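Side-chain contacts in TRAP-T family transporter, DctP (Periplasmic binding) subunit (PDB 4PF8), which probably captures galacturonate in the periplasm and hands it to a TRAP transporter, as the solute-binding subunit of the system: residues A[67-70]-A[71-74]; A[94-97]-A[98-101]; A[270-273]-A[274-278]. One frame throughout, in Å; residues are numbered along the deposited sequence. Where two conformers were deposited one is given.

Contact 1 (A[67-70]-A[71-74]); sequences LGSQ and PDAI. With GTR (beta-D-galactopyranuronic acid), chain D.
Ser69 and Asp72 meet through their polar ends at the start of helix 70-79, where Ser69 holds the N-cap position. Ser69 OG and Asp72 OD2 are 3.1 Å apart, a weak bond at most, since the hydroxyl proton could also go to another acceptor. A firmer link runs through a water, which accepts from Ser69 N at 3.0 Å and donates to Asp72 OD2 at 2.7 Å. The aspartate thus reaches the N-cap residue's N-H only through the water, where a true capping box would have a direct bond. Asp72 CG stands beside its own backbone N (chi1 -69°), which swings the carboxylate back toward the serine.

Two backbone bonds start the first helical turn: Ala73 N to Ser69 O at 2.8 Å and Ile74 N to Gln70 O at 3.0 Å. Such a helix start, with a serine at the N-cap position and following the loop after strand 59-62, belongs here to a solute-binding α/β lobe and carries a ligand-pocket residue, Gln70, at its first turn.

Nonpolar packing is modest: CD1 of Ile74 lies 4.1 Å from CG of Gln70.

Polar contact with the sugar comes from Gln70 alone of the eight residues. With CG anti to the backbone N (chi1 -174°), its chain leads away from the helix, and NE2 donates to O3 of the galacturonate at 3.2 Å; Ser88 N bonds to OE1, fixing which way the amide faces.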
loop_
_atom_site.group_PDB
_atom_site.type_symbol
_atom_site.label_atom_id
_atom_site.label_comp_id
_atom_site.label_asym_id
_atom_site.label_seq_id
_atom_site.Cartn_x
_atom_site.Cartn_y
_atom_site.Cartn_z
ATOM N N LEU A 67 6.090 5.023 15.242
ATOM C CA LEU A 67 5.879 3.866 16.104
ATOM C C LEU A 67 6.356 2.551 15.488
ATOM O O LEU A 67 6.201 1.493 16.094
ATOM C CB LEU A 67 4.408 3.734 16.506
ATOM C CG LEU A 67 3.831 4.910 17.281
ATOM C CD1 LEU A 67 2.419 4.528 17.689
ATOM C CD2 LEU A 67 4.692 5.265 18.488
ATOM N N GLY A 68 6.982 2.621 14.319
ATOM C CA GLY A 68 7.650 1.461 13.752
ATOM C C GLY A 68 7.608 1.387 12.237
ATOM O O GLY A 68 6.801 2.046 11.602
ATOM N N SER A 69 8.482 0.567 11.674
ATOM C CA SER A 69 8.385 0.175 10.288
ATOM C C SER A 69 7.106 -0.616 10.066
ATOM O O SER A 69 6.485 -1.122 11.000
ATOM C CB SER A 69 9.587 -0.673 9.885
ATOM O OG SER A 69 9.484 -1.962 10.448
ATOM N N GLN A 70 6.697 -0.744 8.820
ATOM C CA GLN A 70 5.412 -1.324 8.560
ATOM C C GLN A 70 5.288 -2.801 8.983
ATOM O O GLN A 70 4.286 -3.174 9.591
ATOM C CB GLN A 70 4.977 -1.087 7.094
ATOM C CG GLN A 70 3.564 -1.557 6.842
ATOM C CD GLN A 70 2.800 -0.756 5.787
ATOM O OE1 GLN A 70 1.575 -0.679 5.842
ATOM N NE2 GLN A 70 3.504 -0.157 4.850
ATOM N N PRO A 71 6.273 -3.651 8.657
ATOM C CA PRO A 71 6.152 -5.051 9.101
ATOM C C PRO A 71 6.050 -5.142 10.634
ATOM O O PRO A 71 5.274 -5.955 11.152
ATOM C CB PRO A 71 7.425 -5.710 8.573
ATOM C CG PRO A 71 7.853 -4.826 7.405
ATOM C CD PRO A 71 7.459 -3.429 7.801
ATOM N N ASP A 72 6.809 -4.308 11.335
ATOM C CA ASP A 72 6.811 -4.343 12.803
ATOM C C ASP A 72 5.499 -3.782 13.343
ATOM O O ASP A 72 4.999 -4.272 14.335
ATOM C CB ASP A 72 7.975 -3.552 13.369
ATOM C CG ASP A 72 9.322 -4.208 13.101
ATOM O OD1 ASP A 72 9.387 -5.451 12.912
ATOM O OD2 ASP A 72 10.321 -3.456 13.084
ATOM N N ALA A 73 4.926 -2.787 12.671
ATOM C CA ALA A 73 3.644 -2.231 13.112
ATOM C C ALA A 73 2.517 -3.245 12.962
ATOM O O ALA A 73 1.623 -3.339 13.801
ATOM C CB ALA A 73 3.334 -0.943 12.359
ATOM N N ILE A 74 2.559 -4.023 11.888
ATOM C CA ILE A 74 1.561 -5.049 11.678
ATOM C C ILE A 74 1.643 -6.057 12.814
ATOM O O ILE A 74 0.627 -6.496 13.361
ATOM C CB ILE A 74 1.758 -5.758 10.323
ATOM C CG1 ILE A 74 1.369 -4.812 9.184
ATOM C CG2 ILE A 74 0.924 -7.045 10.272
ATOM C CD1 ILE A 74 1.925 -5.203 7.813
HETATM C C1 GTR D . 3.079 3.549 0.003
HETATM C C2 GTR D . 2.151 2.945 1.004
HETATM C C3 GTR D . 2.913 2.817 2.310
HETATM C C4 GTR D . 4.143 1.935 2.148
HETATM C C5 GTR D . 4.977 2.575 1.043
HETATM C C6 GTR D . 6.195 1.715 0.729
HETATM O O1 GTR D . 2.426 3.642 -1.302
HETATM O O2 GTR D . 1.033 3.857 1.176
HETATM O O3 GTR D . 2.031 2.142 3.234
HETATM O O4 GTR D . 3.701 0.628 1.741
HETATM O O5 GTR D . 4.209 2.749 -0.166
HETATM O O6A GTR D . 6.579 1.736 -0.471
HETATM O O6B GTR D . 6.811 1.169 1.674
HETATM O O HOH W 1 10.283 -0.842 13.599
#

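Contact 2 (A[94-97]-A[98-101]); sequences QAVP and ATNV
Thr99 closes on Val96 with both its N-H and its hydroxyl, so that Val96 O is gripped twice by a single residue. Thr99 N donates to it at 2.9 Å from above the carbonyl plane, while Thr99 OG1 donates at 2.8 Å and lies in that plane. The hydroxyl gets there because OG1 sits between the backbone N and the carbonyl carbon (chi1 65°), folded back over the start of the turn. The same rotation sets CG2 against the valine, 3.9 Å from Val96 CG1, so the two branches of Thr99 divide Val96 between them, the hydroxyl on its carbonyl O and the methyl on its side chain. A valine in place of Thr99 would probably leave Val96 O with the backbone N-H as its one donor in this turn and set the carbonyl looser.

Pro97 O likewise has two partners, both from Asn100. The backbone N bonds at 3.0 Å and lies well above the carbonyl plane; the side-chain ND2, at the same distance, makes a weak bond, bent to 127° at the hydrogen. ND2 has a further weak bond to Gly93 O, and OD1 accepts from Asn171 ND2, so the amide is held at both ends. These i to i+3 backbone bonds mark 98-101 as a 3-10 segment, in whose first turn Pro97, lacking an N-H, costs no bond.

The methyl of Ala98 packs on Leu126 and Ala129 of helix 121-132 and on Leu317 of helix 315-322. Val96 packs on Ala129 and Leu130 of the first of these; the turn thus rests on helices 121-132 and 315-322, and Ala95 reaches helix 70-79.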
loop_
_atom_site.group_PDB
_atom_site.type_symbol
_atom_site.label_atom_id
_atom_site.label_comp_id
_atom_site.label_asym_id
_atom_site.label_seq_id
_atom_site.Cartn_x
_atom_site.Cartn_y
_atom_site.Cartn_z
ATOM N N GLN A 94 3.451 -11.333 4.633
ATOM C CA GLN A 94 4.158 -12.235 5.547
ATOM C C GLN A 94 3.277 -12.747 6.702
ATOM O O GLN A 94 3.275 -13.937 7.014
ATOM C CB GLN A 94 5.426 -11.565 6.088
ATOM C CG GLN A 94 6.330 -12.509 6.860
ATOM C CD GLN A 94 7.763 -12.009 6.955
ATOM O OE1 GLN A 94 8.186 -11.142 6.185
ATOM N NE2 GLN A 94 8.524 -12.565 7.896
ATOM N N ALA A 95 2.522 -11.849 7.325
ATOM C CA ALA A 95 1.663 -12.201 8.440
ATOM C C ALA A 95 0.413 -12.915 7.972
ATOM O O ALA A 95 -0.111 -13.779 8.673
ATOM C CB ALA A 95 1.263 -10.943 9.193
ATOM N N VAL A 96 -0.083 -12.511 6.805
ATOM C CA VAL A 96 -1.357 -12.994 6.290
ATOM C C VAL A 96 -1.191 -13.446 4.838
ATOM O O VAL A 96 -1.374 -12.672 3.904
ATOM C CB VAL A 96 -2.436 -11.901 6.379
ATOM C CG1 VAL A 96 -3.799 -12.512 6.053
ATOM C CG2 VAL A 96 -2.404 -11.265 7.768
ATOM N N PRO A 97 -0.824 -14.713 4.645
ATOM C CA PRO A 97 -0.454 -15.169 3.299
ATOM C C PRO A 97 -1.503 -14.908 2.206
ATOM O O PRO A 97 -1.118 -14.637 1.065
ATOM C CB PRO A 97 -0.210 -16.665 3.506
ATOM C CG PRO A 97 0.290 -16.743 4.939
ATOM C CD PRO A 97 -0.490 -15.708 5.681
ATOM N N ALA A 98 -2.793 -14.954 2.538
ATOM C CA ALA A 98 -3.828 -14.714 1.527
ATOM C C ALA A 98 -3.672 -13.354 0.847
ATOM O O ALA A 98 -3.999 -13.191 -0.339
ATOM C CB ALA A 98 -5.214 -14.836 2.141
ATOM N N THR A 99 -3.140 -12.377 1.568
ATOM C CA THR A 99 -3.066 -11.036 1.022
ATOM C C THR A 99 -1.988 -10.900 -0.051
ATOM O O THR A 99 -1.935 -9.883 -0.696
ATOM C CB THR A 99 -2.843 -9.945 2.092
ATOM O OG1 THR A 99 -1.563 -10.121 2.715
ATOM C CG2 THR A 99 -3.950 -9.989 3.121
ATOM N N ASN A 100 -1.144 -11.911 -0.246
ATOM C CA ASN A 100 -0.155 -11.805 -1.321
ATOM C C ASN A 100 -0.789 -11.589 -2.679
ATOM O O ASN A 100 -0.186 -11.001 -3.552
ATOM C CB ASN A 100 0.764 -13.027 -1.374
ATOM C CG ASN A 100 1.794 -13.013 -0.289
ATOM O OD1 ASN A 100 2.610 -12.100 -0.217
ATOM N ND2 ASN A 100 1.754 -14.008 0.584
ATOM N N VAL A 101 -2.019 -12.061 -2.853
ATOM C CA VAL A 101 -2.675 -11.986 -4.157
ATOM C C VAL A 101 -2.810 -10.561 -4.706
ATOM O O VAL A 101 -2.815 -10.370 -5.912
ATOM C CB VAL A 101 -4.064 -12.666 -4.137
ATOM C CG1 VAL A 101 -3.930 -14.129 -3.740
ATOM C CG2 VAL A 101 -5.024 -11.925 -3.202
#

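Contact 3 (A[270-273]-A[274-278]); sequences GERE and AASMK
Arg272 and Ser276 stand one turn apart on helix 248-282, a long helix of the kind that runs across both lobes in TRAP solute-binding proteins, and form an i to i+4 side-chain pair. Arg272 NE donates to Ser276 OG at 3.0 Å with an angle of 155° at the hydrogen. The hydroxyl oxygen lies at the edge of the guanidinium, close to its plane. Arg272 CG is anti to the backbone N, and a bend at chi2 (57°) turns the chain along the helix so that NE faces the serine.

Underneath, Ser276 N bonds to Arg272 O at 2.8 Å, which sets the spacing of the pair; the helix continues with Met277 N to Glu273 O at 3.0 Å, whereas the bond from Ala274 N to Gly270 O is weak.

Farther out, Glu213 of helix 209-214 receives both partners, forming a salt bridge with Arg272 NH1 and a hydrogen bond with Ser276 OG, while Arg272 NH2 bonds to Asp35 O. By meeting both groups, the carboxylate probably balances the guanidinium charge and holds the pair in place. One residue on from Ser276, CG of Met277, a selenomethionine, lies 3.3 Å from Glu273 O.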
loop_
_atom_site.group_PDB
_atom_site.type_symbol
_atom_site.label_atom_id
_atom_site.label_comp_id
_atom_site.label_asym_id
_atom_site.label_seq_id
_atom_site.Cartn_x
_atom_site.Cartn_y
_atom_site.Cartn_z
ATOM N N GLY A 270 -8.121 11.068 -4.790
ATOM C CA GLY A 270 -8.227 11.551 -6.165
ATOM C C GLY A 270 -7.635 12.943 -6.344
ATOM O O GLY A 270 -6.824 13.203 -7.251
ATOM N N GLU A 271 -8.020 13.835 -5.437
ATOM C CA GLU A 271 -7.540 15.211 -5.438
ATOM C C GLU A 271 -6.012 15.267 -5.264
ATOM O O GLU A 271 -5.311 15.963 -6.014
ATOM C CB GLU A 271 -8.294 15.937 -4.324
ATOM C CG GLU A 271 -7.695 17.116 -3.624
ATOM C CD GLU A 271 -8.623 17.541 -2.470
ATOM O OE1 GLU A 271 -8.160 17.783 -1.329
ATOM O OE2 GLU A 271 -9.848 17.584 -2.716
ATOM N N ARG A 272 -5.484 14.510 -4.302
ATOM C CA ARG A 272 -4.056 14.498 -4.046
ATOM C C ARG A 272 -3.214 13.879 -5.154
ATOM O O ARG A 272 -2.109 14.350 -5.427
ATOM C CB ARG A 272 -3.761 13.772 -2.711
ATOM C CG ARG A 272 -2.311 13.794 -2.284
ATOM C CD ARG A 272 -1.781 15.201 -2.165
ATOM N NE ARG A 272 -0.365 15.192 -1.844
ATOM C CZ ARG A 272 0.128 15.272 -0.611
ATOM N NH1 ARG A 272 1.442 15.223 -0.436
ATOM N NH2 ARG A 272 -0.678 15.363 0.433
ATOM N N GLU A 273 -3.711 12.840 -5.796
ATOM C CA GLU A 273 -2.961 12.237 -6.891
ATOM C C GLU A 273 -2.642 13.255 -7.982
ATOM O O GLU A 273 -1.485 13.385 -8.404
ATOM C CB GLU A 273 -3.699 11.015 -7.436
ATOM C CG GLU A 273 -2.803 10.046 -8.216
ATOM C CD GLU A 273 -3.121 8.584 -7.899
ATOM O OE1 GLU A 273 -4.205 8.117 -8.263
ATOM O OE2 GLU A 273 -2.284 7.895 -7.282
ATOM N N ALA A 274 -3.645 14.038 -8.384
ATOM C CA ALA A 274 -3.433 15.091 -9.367
ATOM C C ALA A 274 -2.530 16.200 -8.838
ATOM O O ALA A 274 -1.656 16.688 -9.560
ATOM C CB ALA A 274 -4.779 15.665 -9.822
ATOM N N ALA A 275 -2.736 16.602 -7.587
ATOM C CA ALA A 275 -1.959 17.689 -7.004
ATOM C C ALA A 275 -0.480 17.294 -6.919
ATOM O O ALA A 275 0.409 18.102 -7.203
ATOM C CB ALA A 275 -2.491 18.039 -5.637
ATOM N N SER A 276 -0.227 16.047 -6.560
ATOM C CA SER A 276 1.152 15.568 -6.475
ATOM C C SER A 276 1.778 15.495 -7.872
ATOM O O SER A 276 2.933 15.886 -8.045
ATOM C CB SER A 276 1.229 14.205 -5.787
ATOM O OG SER A 276 1.020 14.355 -4.404
HETATM N N MSE A 277 1.039 14.992 -8.864
HETATM C CA MSE A 277 1.526 14.999 -10.245
HETATM C C MSE A 277 1.910 16.404 -10.690
HETATM O O MSE A 277 2.939 16.595 -11.339
HETATM C CB MSE A 277 0.481 14.425 -11.195
HETATM C CG MSE A 277 0.327 12.928 -11.140
HETATM SE SE MSE A 277 1.943 11.927 -11.722
HETATM C CE MSE A 277 2.720 13.134 -12.755
ATOM N N LYS A 278 1.088 17.392 -10.354
ATOM C CA LYS A 278 1.412 18.771 -10.706
ATOM C C LYS A 278 2.724 19.240 -10.050
ATOM O O LYS A 278 3.563 19.883 -10.688
ATOM C CB LYS A 278 0.253 19.704 -10.337
ATOM C CG LYS A 278 0.418 21.100 -10.907
ATOM C CD LYS A 278 -0.761 21.970 -10.578
ATOM C CE LYS A 278 -0.665 23.298 -11.305
ATOM N NZ LYS A 278 0.545 24.080 -10.901
#

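Overall arrangement
From the N terminus the three contacts follow one another in series; each is local, and none nests in or crosses another. Contact 1 closes the loop after strand 59-62 and opens helix 70-79 beside the sugar. Contact 2 turns the loop that follows helix 89-92, and its centre is 16 Å from that of contact 1; the two touch where Ile74 CG2 packs 4.1 Å from Ala95 CB. Contact 3 lies much later, within helix 248-282, with nearest atoms about 16 Å from contact 1 and about 18 Å from contact 2. It lies across the chain's centre from contact 2, tying that long helix to helix 209-214.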